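Local coordinates for protein hypothetical sugar kinase (Cytophaga hutchinsonii, PDB 3R8E) that probably phosphorylates a sugar, as a putative sugar kinase of the ROK family with a ribonuclease H-like motif, at residues 195-198 and 199-203; 220-223 and 224-227. All blocks are in the same frame, centred on the assembly; numbering follows the deposited sequence.

Contact 1 lies wholly inside helix 194-207, whereas contact 2 covers the loop residues and first turn that start the next helix, 223-231. Their centres are about 10 Å apart, and both are partly buried: Leu-197 and Thr-201 are buried in contact 1, Ile-226 and Ala-227 in contact 2, while Ala-199, His-202, Glu-220 and Lys-224 are exposed. In contact 1 a threonine hydroxyl adds to regular helical backbone bonds; in contact 2 a serine hydroxyl serves an amide at the helix start. The two meet along one largely apolar seam: Leu-221 lies on Ile-198, Thr-201 and His-202, and Thr-201 OG1 is 3.6 Å from Ile-226 CD1.

Contact 1. Residues 195-198 and 199-203; sequences NHLI and AYTHE
Leu-197 O is gripped twice by Thr-201, one turn further along helix 194-207. Thr-201 OG1 donates to Leu-197 O at 2.8 Å and stands above the carbonyl plane, 36° out of it. The amide of the same residue, Thr-201 N, lies 2.9 Å from Leu-197 O and comes in from the opposite face of that plane. Pointing OG1 back along the helix is the work of chi1, -55°, which sets the hydroxyl anti to its own carbonyl carbon; CG2 takes the position anti to the backbone N. The donor of this buried hydroxyl is thereby used within its own helix. Leu-197 runs alongside Thr-201, pointing the same way, and brings CD1 to 4.2 Å from Thr-201 OG1.

On the neighbouring strip of the helix, Ile-198 and His-202 also lie side by side. The CG2 branch of Ile-198 does the touching, 3.7 Å from His-202 CD2, and the NE2 corner of the imidazole is only slightly farther from that methyl. His-202 CD2 also comes within 3.3 Å of Ile-198 O, which meets the ring obliquely while accepting a bond from His-202 N at 3.0 Å. Tyr-200 N reaches His-196 O at 2.9 Å, and Ala-199 N binds Asn-195 O.

Outside this run, Leu-197 packs on Trp-241 and Ile-244 of helix 235-259, and Thr-201 on Val-240 of the same helix. Leu-197 also meets Pro-223, at the start of helix 223-231. Consecutive i to i+4 amide bonds, with a threonine hydroxyl folded back onto the i-4 carbonyl, are characteristic of the middle of an alpha-helix, here one whose buried side packs on helices 235-259 and 223-231 within a ROK-family protein.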
loop_
_atom_site.group_PDB
_atom_site.type_symbol
_atom_site.label_atom_id
_atom_site.label_comp_id
_atom_site.label_asym_id
_atom_site.label_seq_id
_atom_site.Cartn_x
_atom_site.Cartn_y
_atom_site.Cartn_z
ATOM N N ASN A 195 20.373 -4.030 -13.697
ATOM C CA ASN A 195 21.804 -4.037 -13.342
ATOM C C ASN A 195 22.091 -4.938 -12.136
ATOM O O ASN A 195 23.145 -5.572 -12.084
ATOM C CB ASN A 195 22.321 -2.619 -13.069
ATOM C CG ASN A 195 22.122 -1.631 -14.202
ATOM O OD1 ASN A 195 21.776 -0.468 -13.980
ATOM N ND2 ASN A 195 22.330 -2.062 -15.438
ATOM N N HIS A 196 21.140 -5.020 -11.192
ATOM C CA HIS A 196 21.280 -5.844 -9.994
ATOM C C HIS A 196 21.044 -7.320 -10.323
ATOM O O HIS A 196 21.713 -8.179 -9.741
ATOM C CB HIS A 196 20.352 -5.336 -8.889
ATOM C CG HIS A 196 20.649 -3.912 -8.519
ATOM N ND1 HIS A 196 19.905 -2.862 -9.031
ATOM C CD2 HIS A 196 21.648 -3.409 -7.756
ATOM C CE1 HIS A 196 20.453 -1.761 -8.540
ATOM N NE2 HIS A 196 21.505 -2.040 -7.770
ATOM N N LEU A 197 20.152 -7.611 -11.299
ATOM C CA LEU A 197 19.897 -8.969 -11.796
ATOM C C LEU A 197 21.173 -9.506 -12.473
ATOM O O LEU A 197 21.562 -10.650 -12.224
ATOM C CB LEU A 197 18.694 -8.982 -12.776
ATOM C CG LEU A 197 18.665 -10.088 -13.848
ATOM C CD1 LEU A 197 18.031 -11.363 -13.322
ATOM C CD2 LEU A 197 17.956 -9.615 -15.096
ATOM N N ILE A 198 21.829 -8.660 -13.300
ATOM C CA ILE A 198 23.070 -9.002 -14.016
ATOM C C ILE A 198 24.191 -9.265 -12.992
ATOM O O ILE A 198 24.894 -10.268 -13.113
ATOM C CB ILE A 198 23.460 -7.903 -15.056
ATOM C CG1 ILE A 198 22.411 -7.812 -16.190
ATOM C CG2 ILE A 198 24.878 -8.145 -15.640
ATOM C CD1 ILE A 198 22.428 -6.506 -16.994
ATOM N N ALA A 199 24.327 -8.385 -11.975
ATOM C CA ALA A 199 25.348 -8.514 -10.925
ATOM C C ALA A 199 25.143 -9.794 -10.106
ATOM O O ALA A 199 26.125 -10.470 -9.792
ATOM C CB ALA A 199 25.331 -7.295 -10.015
ATOM N N TYR A 200 23.874 -10.144 -9.799
ATOM C CA TYR A 200 23.518 -11.358 -9.061
ATOM C C TYR A 200 23.825 -12.607 -9.903
ATOM O O TYR A 200 24.287 -13.604 -9.347
ATOM C CB TYR A 200 22.034 -11.337 -8.632
ATOM C CG TYR A 200 21.564 -12.620 -7.975
ATOM C CD1 TYR A 200 21.934 -12.936 -6.671
ATOM C CD2 TYR A 200 20.759 -13.524 -8.662
ATOM C CE1 TYR A 200 21.514 -14.120 -6.065
ATOM C CE2 TYR A 200 20.339 -14.715 -8.071
ATOM C CZ TYR A 200 20.716 -15.007 -6.770
ATOM O OH TYR A 200 20.294 -16.175 -6.183
ATOM N N THR A 201 23.562 -12.552 -11.231
ATOM C CA THR A 201 23.832 -13.664 -12.156
ATOM C C THR A 201 25.352 -13.925 -12.204
ATOM O O THR A 201 25.751 -15.086 -12.153
ATOM C CB THR A 201 23.219 -13.410 -13.548
ATOM O OG1 THR A 201 21.821 -13.142 -13.400
ATOM C CG2 THR A 201 23.389 -14.602 -14.496
ATOM N N HIS A 202 26.184 -12.852 -12.241
ATOM C CA HIS A 202 27.653 -12.963 -12.230
ATOM C C HIS A 202 28.150 -13.573 -10.913
ATOM O O HIS A 202 29.115 -14.335 -10.927
ATOM C CB HIS A 202 28.326 -11.597 -12.454
ATOM C CG HIS A 202 28.386 -11.160 -13.884
ATOM N ND1 HIS A 202 29.132 -11.854 -14.820
ATOM C CD2 HIS A 202 27.837 -10.076 -14.480
ATOM C CE1 HIS A 202 28.992 -11.187 -15.955
ATOM N NE2 HIS A 202 28.220 -10.113 -15.799
ATOM N N GLU A 203 27.476 -13.249 -9.783
ATOM C CA GLU A 203 27.798 -13.769 -8.448
ATOM C C GLU A 203 27.552 -15.277 -8.382
ATOM O O GLU A 203 28.369 -16.003 -7.812
ATOM C CB GLU A 203 26.980 -13.052 -7.364
ATOM C CG GLU A 203 27.535 -11.695 -6.965
ATOM C CD GLU A 203 26.663 -10.851 -6.050
ATOM O OE1 GLU A 203 25.830 -11.422 -5.309
ATOM O OE2 GLU A 203 26.834 -9.611 -6.060
#

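Contact 2. Residues 220-223 and 224-227; sequences ELSP and KVIA
Ser-222 OG accepts from Val-225 N at 3.3 Å, a fairly straight bond with an angle of 161° at the hydrogen. The hydroxyl sits between its own backbone N and carbonyl carbon (chi1 72°), which brings the oxygen within bonding distance of this first-turn amide. Val-225 CG2 closes over the same oxygen, 3.4 Å from Ser-222 OG. The backbone of the serine contributes as well: Ile-226 N donates to Ser-222 O at 3.1 Å. Ile-226 CG1 lies 3.4 Å from Ser-222 O, and its CD1 is close by, so this carbonyl has an aliphatic branch beside it. With an alanine here instead of Ser-222, Val-225 N would probably lose its capping acceptor, and a small gap would be likely beside Val-225 CG2.

One residue on, Ala-227 N binds Pro-223 O at 2.9 Å and continues the helical pattern. Before the serine, Leu-221 crosses Ile-226 at about a right angle, with Leu-221 CD2 4.1 Å from Ile-226 CG1. Farther out, Leu-215 packs on both Leu-221 and Val-225, Ile-218 also touches Val-225, and Val-225 O is hydrogen-bonded to His-229 ND1. A serine N-cap with proline at N1, where the missing N-H costs no helical bond, is a classic alpha-helix start, here opening helix 223-231 beside helix 194-207.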
loop_
_atom_site.group_PDB
_atom_site.type_symbol
_atom_site.label_atom_id
_atom_site.label_comp_id
_atom_site.label_asym_id
_atom_site.label_seq_id
_atom_site.Cartn_x
_atom_site.Cartn_y
_atom_site.Cartn_z
ATOM N N GLU A 220 28.479 -10.136 -22.801
ATOM C CA GLU A 220 27.711 -9.218 -21.961
ATOM C C GLU A 220 26.339 -9.791 -21.616
ATOM O O GLU A 220 25.541 -10.079 -22.514
ATOM C CB GLU A 220 27.550 -7.850 -22.645
ATOM C CG GLU A 220 28.700 -6.892 -22.377
ATOM C CD GLU A 220 28.548 -5.487 -22.931
ATOM O OE1 GLU A 220 27.399 -4.996 -23.034
ATOM O OE2 GLU A 220 29.590 -4.857 -23.223
ATOM N N LEU A 221 26.063 -9.940 -20.308
ATOM C CA LEU A 221 24.780 -10.444 -19.817
ATOM C C LEU A 221 23.682 -9.399 -19.990
ATOM O O LEU A 221 23.951 -8.194 -19.972
ATOM C CB LEU A 221 24.866 -10.875 -18.339
ATOM C CG LEU A 221 25.630 -12.169 -18.017
ATOM C CD1 LEU A 221 25.695 -12.390 -16.526
ATOM C CD2 LEU A 221 24.977 -13.387 -18.659
ATOM N N SER A 222 22.445 -9.880 -20.175
ATOM C CA SER A 222 21.235 -9.077 -20.343
ATOM C C SER A 222 20.017 -9.927 -19.953
ATOM O O SER A 222 20.132 -11.154 -19.992
ATOM C CB SER A 222 21.117 -8.579 -21.786
ATOM O OG SER A 222 20.780 -9.620 -22.687
ATOM N N PRO A 223 18.847 -9.342 -19.583
ATOM C CA PRO A 223 17.689 -10.189 -19.241
ATOM C C PRO A 223 17.331 -11.173 -20.364
ATOM O O PRO A 223 17.099 -12.348 -20.079
ATOM C CB PRO A 223 16.566 -9.174 -18.998
ATOM C CG PRO A 223 17.264 -7.920 -18.634
ATOM C CD PRO A 223 18.509 -7.908 -19.462
ATOM N N LYS A 224 17.361 -10.710 -21.637
ATOM C CA LYS A 224 17.065 -11.517 -22.829
ATOM C C LYS A 224 17.992 -12.745 -22.935
ATOM O O LYS A 224 17.496 -13.847 -23.171
ATOM C CB LYS A 224 17.167 -10.656 -24.102
ATOM C CG LYS A 224 16.567 -11.312 -25.344
ATOM C CD LYS A 224 16.755 -10.449 -26.587
ATOM C CE LYS A 224 16.155 -11.074 -27.827
ATOM N NZ LYS A 224 16.974 -12.207 -28.338
ATOM N N VAL A 225 19.317 -12.561 -22.732
ATOM C CA VAL A 225 20.313 -13.639 -22.799
ATOM C C VAL A 225 20.075 -14.652 -21.653
ATOM O O VAL A 225 20.060 -15.855 -21.915
ATOM C CB VAL A 225 21.770 -13.089 -22.820
ATOM C CG1 VAL A 225 22.799 -14.190 -22.575
ATOM C CG2 VAL A 225 22.066 -12.379 -24.140
ATOM N N ILE A 226 19.844 -14.170 -20.408
ATOM C CA ILE A 226 19.600 -15.041 -19.246
ATOM C C ILE A 226 18.268 -15.817 -19.448
ATOM O O ILE A 226 18.180 -16.981 -19.051
ATOM C CB ILE A 226 19.657 -14.251 -17.900
ATOM C CG1 ILE A 226 21.024 -13.525 -17.757
ATOM C CG2 ILE A 226 19.426 -15.179 -16.687
ATOM C CD1 ILE A 226 21.041 -12.277 -16.853
ATOM N N ALA A 227 17.277 -15.198 -20.122
ATOM C CA ALA A 227 15.996 -15.836 -20.440
ATOM C C ALA A 227 16.175 -16.897 -21.537
ATOM O O ALA A 227 15.619 -17.992 -21.420
ATOM C CB ALA A 227 14.979 -14.793 -20.880
#